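Local coordinates for uncharacterized protein YPL067C (Saccharomyces cerevisiae, PDB 5KCI) that is of unknown function, though a link to histidine triad amyloid toxicity has been suggested, at residues Lys79-Ser84 against Leu107-Ala112; Leu64-Asp69 against Leu86-Ala91. All coordinates share one frame; numbering follows the deposited sequence.

Interaction 1. Residues Lys79-Ser84 against Leu107-Ala112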
ATOM      1  N   LYS A  79      13.812  -8.383 -10.041  1.00 50.98           N
ATOM      2  CA  LYS A  79      13.590  -8.098  -8.626  1.00 45.57           C
ATOM      3  C   LYS A  79      12.388  -7.176  -8.446  1.00 37.59           C
ATOM      4  O   LYS A  79      12.140  -6.300  -9.271  1.00 34.48           O
ATOM      5  CB  LYS A  79      14.832  -7.436  -8.006  1.00 48.97           C
ATOM      6  CG  LYS A  79      15.940  -8.389  -7.536  1.00 56.55           C
ATOM      7  CD  LYS A  79      17.238  -7.629  -7.176  1.00 55.66           C
ATOM      8  CE  LYS A  79      17.152  -6.894  -5.843  1.00 58.70           C
ATOM      9  NZ  LYS A  79      18.340  -5.979  -5.604  1.00 59.09           N
ATOM     10  N   ALA A  80      11.645  -7.383  -7.358  1.00 32.12           N
ATOM     11  CA  ALA A  80      10.533  -6.517  -7.010  1.00 30.15           C
ATOM     12  C   ALA A  80      11.025  -5.079  -7.005  1.00 29.78           C
ATOM     13  O   ALA A  80      12.148  -4.814  -6.582  1.00 29.77           O
ATOM     14  CB  ALA A  80       9.986  -6.891  -5.638  1.00 27.07           C
ATOM     15  N   PHE A  81      10.228  -4.179  -7.574  1.00 38.28           N
ATOM     16  CA  PHE A  81      10.484  -2.737  -7.595  1.00 39.33           C
ATOM     17  C   PHE A  81      11.670  -2.339  -8.478  1.00 40.35           C
ATOM     18  O   PHE A  81      12.016  -1.139  -8.523  1.00 34.43           O
ATOM     19  CB  PHE A  81      10.703  -2.187  -6.175  1.00 32.79           C
ATOM     20  CG  PHE A  81       9.607  -2.551  -5.224  1.00 30.59           C
ATOM     21  CD1 PHE A  81       8.275  -2.307  -5.553  1.00 27.40           C
ATOM     22  CD2 PHE A  81       9.899  -3.165  -4.015  1.00 29.57           C
ATOM     23  CE1 PHE A  81       7.253  -2.662  -4.691  1.00 31.09           C
ATOM     24  CE2 PHE A  81       8.890  -3.522  -3.153  1.00 28.40           C
ATOM     25  CZ  PHE A  81       7.564  -3.279  -3.488  1.00 26.24           C
ATOM     26  N   SER A  82      12.285  -3.283  -9.206  1.00 37.34           N
ATOM     27  CA  SER A  82      13.436  -2.988 -10.051  1.00 31.42           C
ATOM     28  C   SER A  82      13.064  -2.199 -11.289  1.00 31.73           C
ATOM     29  O   SER A  82      13.956  -1.664 -11.947  1.00 37.20           O
ATOM     30  CB  SER A  82      14.112  -4.276 -10.517  1.00 34.73           C
ATOM     31  OG  SER A  82      13.221  -4.960 -11.368  1.00 33.88           O
ATOM     32  N   SER A  83      11.786  -2.150 -11.640  1.00 38.39           N
ATOM     33  CA  SER A  83      11.319  -1.430 -12.812  1.00 47.40           C
ATOM     34  C   SER A  83       9.915  -0.914 -12.534  1.00 37.57           C
ATOM     35  O   SER A  83       9.131  -1.594 -11.874  1.00 37.61           O
ATOM     36  CB  SER A  83      11.305  -2.340 -14.044  1.00 53.85           C
ATOM     37  OG  SER A  83      10.638  -1.707 -15.113  1.00 52.12           O
ATOM     38  N   SER A  84       9.603   0.288 -13.031  1.00 43.86           N
ATOM     39  CA  SER A  84       8.304   0.889 -12.744  1.00 46.73           C
ATOM     40  C   SER A  84       7.147   0.082 -13.324  1.00 37.77           C
ATOM     41  O   SER A  84       5.998   0.256 -12.893  1.00 36.34           O
ATOM     42  CB  SER A  84       8.264   2.330 -13.262  1.00 53.11           C
ATOM     43  OG  SER A  84       8.373   2.403 -14.672  1.00 52.14           O
ATOM     44  N   LEU A 107       0.060  -0.050  -2.494  1.00 23.22           N
ATOM     45  CA  LEU A 107       1.158  -0.352  -3.386  1.00 25.35           C
ATOM     46  C   LEU A 107       1.050  -1.799  -3.856  1.00 25.63           C
ATOM     47  O   LEU A 107       1.305  -2.722  -3.084  1.00 26.54           O
ATOM     48  CB  LEU A 107       2.485  -0.155  -2.656  1.00 25.22           C
ATOM     49  CG  LEU A 107       3.754  -0.610  -3.355  1.00 27.63           C
ATOM     50  CD1 LEU A 107       3.988   0.180  -4.635  1.00 27.27           C
ATOM     51  CD2 LEU A 107       4.950  -0.433  -2.383  1.00 29.59           C
ATOM     52  N   TRP A 108       0.733  -1.966  -5.125  1.00 23.36           N
ATOM     53  CA  TRP A 108       0.617  -3.262  -5.787  1.00 22.56           C
ATOM     54  C   TRP A 108       1.958  -3.641  -6.403  1.00 23.07           C
ATOM     55  O   TRP A 108       2.658  -2.797  -6.980  1.00 25.50           O
ATOM     56  CB  TRP A 108      -0.459  -3.200  -6.873  1.00 23.29           C
ATOM     57  CG  TRP A 108      -1.797  -2.885  -6.356  1.00 25.24           C
ATOM     58  CD1 TRP A 108      -2.360  -1.641  -6.224  1.00 24.36           C
ATOM     59  CD2 TRP A 108      -2.748  -3.817  -5.861  1.00 25.50           C
ATOM     60  NE1 TRP A 108      -3.633  -1.759  -5.694  1.00 26.44           N
ATOM     61  CE2 TRP A 108      -3.891  -3.089  -5.471  1.00 24.79           C
ATOM     62  CE3 TRP A 108      -2.759  -5.216  -5.734  1.00 23.86           C
ATOM     63  CZ2 TRP A 108      -5.021  -3.715  -4.939  1.00 30.51           C
ATOM     64  CZ3 TRP A 108      -3.875  -5.825  -5.210  1.00 28.40           C
ATOM     65  CH2 TRP A 108      -4.983  -5.088  -4.810  1.00 30.25           C
ATOM     66  N   SER A 109       2.308  -4.928  -6.306  1.00 26.65           N
ATOM     67  CA  SER A 109       3.561  -5.407  -6.873  1.00 30.33           C
ATOM     68  C   SER A 109       3.344  -6.711  -7.646  1.00 29.17           C
ATOM     69  O   SER A 109       2.730  -7.635  -7.125  1.00 25.59           O
ATOM     70  CB  SER A 109       4.611  -5.652  -5.786  1.00 29.13           C
ATOM     71  OG  SER A 109       5.828  -6.112  -6.350  1.00 26.49           O
ATOM     72  N   LYS A 110       3.848  -6.750  -8.879  1.00 31.27           N
ATOM     73  CA  LYS A 110       3.838  -7.962  -9.698  1.00 35.88           C
ATOM     74  C   LYS A 110       4.670  -9.065  -9.071  1.00 36.81           C
ATOM     75  O   LYS A 110       4.403 -10.251  -9.292  1.00 33.56           O
ATOM     76  CB  LYS A 110       4.396  -7.653 -11.087  1.00 45.82           C
ATOM     77  CG  LYS A 110       3.418  -7.200 -12.140  1.00 51.53           C
ATOM     78  CD  LYS A 110       4.024  -7.403 -13.538  1.00 50.57           C
ATOM     79  CE  LYS A 110       3.474  -6.412 -14.567  1.00 57.67           C
ATOM     80  NZ  LYS A 110       4.447  -6.103 -15.662  1.00 66.70           N
ATOM     81  N   VAL A 111       5.708  -8.692  -8.328  1.00 32.23           N
ATOM     82  CA  VAL A 111       6.580  -9.627  -7.629  1.00 33.83           C
ATOM     83  C   VAL A 111       6.137  -9.665  -6.177  1.00 36.80           C
ATOM     84  O   VAL A 111       6.113  -8.633  -5.488  1.00 34.73           O
ATOM     85  CB  VAL A 111       8.055  -9.209  -7.743  1.00 31.31           C
ATOM     86  CG1 VAL A 111       8.956 -10.239  -7.086  1.00 30.01           C
ATOM     87  CG2 VAL A 111       8.444  -9.016  -9.194  1.00 39.13           C
ATOM     88  N   ALA A 112       5.767 -10.845  -5.712  1.00 32.07           N
ATOM     89  CA  ALA A 112       5.411 -10.975  -4.313  1.00 36.28           C
ATOM     90  C   ALA A 112       6.649 -10.757  -3.446  1.00 35.57           C
ATOM     91  O   ALA A 112       7.778 -11.069  -3.842  1.00 34.07           O
ATOM     92  CB  ALA A 112       4.789 -12.357  -4.058  1.00 42.59           C
TER
HETATM   93  O   HOH W   1       7.555  -5.012  -8.037  1.00 28.58           O

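Interaction 2. Residues Leu64-Asp69 against Leu86-Ala91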
ATOM      1  N   LEU A  64      -4.555  -3.001 -13.871  1.00 43.98           N
ATOM      2  CA  LEU A  64      -3.177  -2.551 -13.759  1.00 41.39           C
ATOM      3  C   LEU A  64      -2.401  -2.791 -15.041  1.00 47.40           C
ATOM      4  O   LEU A  64      -1.271  -2.311 -15.156  1.00 45.58           O
ATOM      5  CB  LEU A  64      -2.480  -3.256 -12.596  1.00 37.93           C
ATOM      6  CG  LEU A  64      -2.955  -2.863 -11.196  1.00 34.99           C
ATOM      7  CD1 LEU A  64      -2.208  -3.594 -10.107  1.00 29.18           C
ATOM      8  CD2 LEU A  64      -2.815  -1.366 -10.975  1.00 41.62           C
ATOM      9  N   GLY A  65      -2.986  -3.517 -15.989  1.00 41.82           N
ATOM     10  CA  GLY A  65      -2.309  -3.865 -17.225  1.00 46.72           C
ATOM     11  C   GLY A  65      -1.396  -5.055 -17.092  1.00 46.91           C
ATOM     12  O   GLY A  65      -0.425  -5.173 -17.850  1.00 48.67           O
ATOM     13  N   TRP A  66      -1.664  -5.938 -16.129  1.00 43.25           N
ATOM     14  CA  TRP A  66      -0.772  -7.043 -15.820  1.00 45.13           C
ATOM     15  C   TRP A  66      -1.309  -8.396 -16.282  1.00 54.29           C
ATOM     16  O   TRP A  66      -0.683  -9.421 -15.997  1.00 45.35           O
ATOM     17  CB  TRP A  66      -0.502  -7.086 -14.312  1.00 37.42           C
ATOM     18  CG  TRP A  66       0.219  -5.846 -13.780  1.00 38.41           C
ATOM     19  CD1 TRP A  66       0.665  -4.768 -14.513  1.00 41.71           C
ATOM     20  CD2 TRP A  66       0.562  -5.569 -12.416  1.00 33.87           C
ATOM     21  NE1 TRP A  66       1.269  -3.838 -13.677  1.00 36.63           N
ATOM     22  CE2 TRP A  66       1.213  -4.300 -12.388  1.00 34.13           C
ATOM     23  CE3 TRP A  66       0.372  -6.248 -11.213  1.00 32.55           C
ATOM     24  CZ2 TRP A  66       1.673  -3.713 -11.200  1.00 30.79           C
ATOM     25  CZ3 TRP A  66       0.833  -5.658 -10.037  1.00 32.47           C
ATOM     26  CH2 TRP A  66       1.481  -4.401 -10.043  1.00 30.49           C
ATOM     27  N   SER A  67      -2.438  -8.429 -16.985  1.00 67.85           N
ATOM     28  CA  SER A  67      -2.987  -9.690 -17.472  1.00 80.62           C
ATOM     29  C   SER A  67      -2.061 -10.328 -18.509  1.00101.58           C
ATOM     30  O   SER A  67      -1.201  -9.673 -19.105  1.00109.18           O
ATOM     31  CB  SER A  67      -4.374  -9.468 -18.081  1.00 71.12           C
ATOM     32  OG  SER A  67      -4.303  -8.639 -19.228  1.00 66.69           O
ATOM     33  N   LEU A  68      -2.255 -11.634 -18.727  1.00 96.71           N
ATOM     34  CA  LEU A  68      -1.443 -12.361 -19.699  1.00102.70           C
ATOM     35  C   LEU A  68      -1.681 -11.877 -21.124  1.00108.11           C
ATOM     36  O   LEU A  68      -0.819 -12.080 -21.987  1.00106.78           O
ATOM     37  CB  LEU A  68      -1.721 -13.864 -19.611  1.00101.16           C
ATOM     38  CG  LEU A  68      -1.561 -14.532 -18.240  1.00 94.80           C
ATOM     39  CD1 LEU A  68      -1.839 -16.028 -18.342  1.00 90.10           C
ATOM     40  CD2 LEU A  68      -0.178 -14.285 -17.653  1.00 94.24           C
ATOM     41  N   ASP A  69      -2.831 -11.254 -21.391  1.00113.16           N
ATOM     42  CA  ASP A  69      -3.062 -10.633 -22.691  1.00119.76           C
ATOM     43  C   ASP A  69      -1.943  -9.658 -23.034  1.00125.98           C
ATOM     44  O   ASP A  69      -1.389  -9.683 -24.138  1.00130.00           O
ATOM     45  CB  ASP A  69      -4.407  -9.906 -22.688  1.00121.07           C
ATOM     46  CG  ASP A  69      -5.575 -10.841 -22.477  1.00127.33           C
ATOM     47  OD1 ASP A  69      -5.569 -11.944 -23.061  1.00130.51           O
ATOM     48  OD2 ASP A  69      -6.500 -10.468 -21.723  1.00129.15           O
ATOM     49  N   LEU A  86       6.654  -2.955 -12.784  1.00 40.53           N
ATOM     50  CA  LEU A  86       6.420  -4.069 -11.883  1.00 38.25           C
ATOM     51  C   LEU A  86       5.602  -3.678 -10.660  1.00 35.79           C
ATOM     52  O   LEU A  86       5.364  -4.533  -9.796  1.00 31.56           O
ATOM     53  CB  LEU A  86       7.759  -4.663 -11.430  1.00 38.58           C
ATOM     54  CG  LEU A  86       8.616  -5.314 -12.532  1.00 40.74           C
ATOM     55  CD1 LEU A  86       9.915  -5.861 -11.965  1.00 47.49           C
ATOM     56  CD2 LEU A  86       7.854  -6.427 -13.228  1.00 42.85           C
ATOM     57  N   TYR A  87       5.193  -2.413 -10.541  1.00 31.67           N
ATOM     58  CA  TYR A  87       4.419  -1.997  -9.385  1.00 26.01           C
ATOM     59  C   TYR A  87       3.513  -0.833  -9.758  1.00 28.18           C
ATOM     60  O   TYR A  87       3.651  -0.215 -10.814  1.00 33.13           O
ATOM     61  CB  TYR A  87       5.351  -1.624  -8.210  1.00 24.95           C
ATOM     62  CG  TYR A  87       6.359  -0.560  -8.539  1.00 28.75           C
ATOM     63  CD1 TYR A  87       6.052   0.800  -8.450  1.00 28.07           C
ATOM     64  CD2 TYR A  87       7.632  -0.911  -8.946  1.00 32.06           C
ATOM     65  CE1 TYR A  87       7.010   1.771  -8.757  1.00 28.40           C
ATOM     66  CE2 TYR A  87       8.585   0.052  -9.264  1.00 32.82           C
ATOM     67  CZ  TYR A  87       8.273   1.382  -9.180  1.00 27.13           C
ATOM     68  OH  TYR A  87       9.237   2.330  -9.499  1.00 31.37           O
ATOM     69  N   ALA A  88       2.584  -0.530  -8.858  1.00 25.96           N
ATOM     70  CA  ALA A  88       1.673   0.588  -9.060  1.00 28.50           C
ATOM     71  C   ALA A  88       1.175   1.059  -7.703  1.00 33.38           C
ATOM     72  O   ALA A  88       0.891   0.245  -6.824  1.00 27.82           O
ATOM     73  CB  ALA A  88       0.500   0.187  -9.955  1.00 27.53           C
ATOM     74  N   VAL A  89       1.067   2.369  -7.537  1.00 28.41           N
ATOM     75  CA  VAL A  89       0.557   2.964  -6.305  1.00 28.99           C
ATOM     76  C   VAL A  89      -0.781   3.626  -6.615  1.00 31.05           C
ATOM     77  O   VAL A  89      -0.921   4.337  -7.619  1.00 33.29           O
ATOM     78  CB  VAL A  89       1.575   3.940  -5.682  1.00 31.23           C
ATOM     79  CG1 VAL A  89       1.904   5.051  -6.618  1.00 45.21           C
ATOM     80  CG2 VAL A  89       1.037   4.496  -4.374  1.00 32.10           C
ATOM     81  N   ARG A  90      -1.779   3.354  -5.771  1.00 31.05           N
ATOM     82  CA  ARG A  90      -3.119   3.899  -5.908  1.00 28.62           C
ATOM     83  C   ARG A  90      -3.586   4.435  -4.567  1.00 29.46           C
ATOM     84  O   ARG A  90      -3.115   4.000  -3.520  1.00 29.54           O
ATOM     85  CB  ARG A  90      -4.118   2.831  -6.385  1.00 27.88           C
ATOM     86  CG  ARG A  90      -3.823   2.252  -7.750  1.00 36.87           C
ATOM     87  CD  ARG A  90      -4.249   3.193  -8.847  1.00 43.36           C
ATOM     88  NE  ARG A  90      -4.067   2.644 -10.190  1.00 44.89           N
ATOM     89  CZ  ARG A  90      -2.921   2.649 -10.863  1.00 50.36           C
ATOM     90  NH1 ARG A  90      -1.829   3.161 -10.325  1.00 50.32           N
ATOM     91  NH2 ARG A  90      -2.866   2.126 -12.080  1.00 53.88           N
ATOM     92  N   ALA A  91      -4.475   5.426  -4.600  1.00 30.87           N
ATOM     93  CA  ALA A  91      -5.181   5.804  -3.385  1.00 29.26           C
ATOM     94  C   ALA A  91      -6.179   4.710  -3.020  1.00 38.19           C
ATOM     95  O   ALA A  91      -6.832   4.143  -3.896  1.00 35.91           O
ATOM     96  CB  ALA A  91      -5.898   7.148  -3.579  1.00 40.84           C
TER

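Interaction 1. Residues Lys79-Ser84 against Leu107-Ala112
The backbones of A80 and V111 come within 5.1 Å at their CA atoms, where a type II beta turn from K79 to S82 packs against the chain just past the end of strand 102-109, with no direct hydrogen bond between the two segments. The turn is closed at K79 O, which accepts both S82 N and, at 2.7 Å, S82 OG; the latter lies in the carbonyl plane on a lone pair. A80 CB then rests on V111 CB at 3.7 Å, and both V111 methyls lie against A80, CG1 near its CB and N, CG2 near its CA and N. The F81 ring, with A80 CB over one face, extends across the contact and meets L107 coming from the opposite direction, CE1 to CD2 at 3.9 Å. Between these apolar pairs S109 provides the polar link: chi1 of -180° swings OG away from its own N and beside the carbonyl carbon, from where it donates to V111 O at 2.7 Å and accepts from a water that in turn takes F81 N at 2.8 Å. Helix 120-135 packs alongside, F133 stacking on F81 and R129 bonding A80 O, while L107 and S109 also touch strand 165-172.

Interaction 2. Residues Leu64-Asp69 against Leu86-Ala91
Two side chains, L64 and W66, form an apolar contact with strand 87-91, placing the end of helix 56-64 and its exit loop over one face of the sheet, at this outer strand; no hydrogen bond joins the segments. The separation of the backbones, 7.4 Å between the CA atoms of L64 and A88, means that side chains must bridge the gap. L64 does so with one branch: CD2 lies 3.8 Å from A88 CB and also sits over one face of the R90 guanidinium, 3.7 Å from NH2. R90 is folded back at chi2 (-78°), and its NH1 donates to V89 O at 3.1 Å, with the oxygen close to the guanidinium plane although the donor stands well above the carbonyl plane. This bond would restrain the turn of the guanidinium against which the leucine lies. Between the two hydrophobic residues the chain leaves the helix through a Schellman motif, with G65 at positive phi (82°). L64 CB lies over one face of the W66 indole, 3.7 Å above its plane. W66 meets the strand with the far rim of its six-membered ring, CZ2 being 3.7 Å from Y87 C, which lies in the ring plane at the edge; A88 N is also near that plane. W108 of the adjacent strand touches both L64 and W66, and K110 makes a cation-pi contact with the indole. The nearest A88 side-chain atom is about 4 Å from a bound zinc ion, and that of L64 about 3 Å from a glycerol that is probably from the crystallisation liquor.

In the fold
Interactions 1 and 2 share the antiparallel pair of strands 87-91 and 102-109: W108 N to A88 O and K110 N to L86 O, each 2.8 Å, are probable hydrogen bonds between their segments. Their centres are 10 Å apart, and in sequence the four segments interleave, 64-69, 79-84, 86-91 and 107-112. Four of six touching residues are buried in interaction 1, against three of six in interaction 2, where exposed R90 marks the edge. The chemistry follows: 79-84 with 107-112 combines apolar packing with a buried serine and a bridging water beside helix 120-135, whereas 64-69 with 86-91 sets leucine and indole against strand backbone and a guanidinium beside helix 56-64.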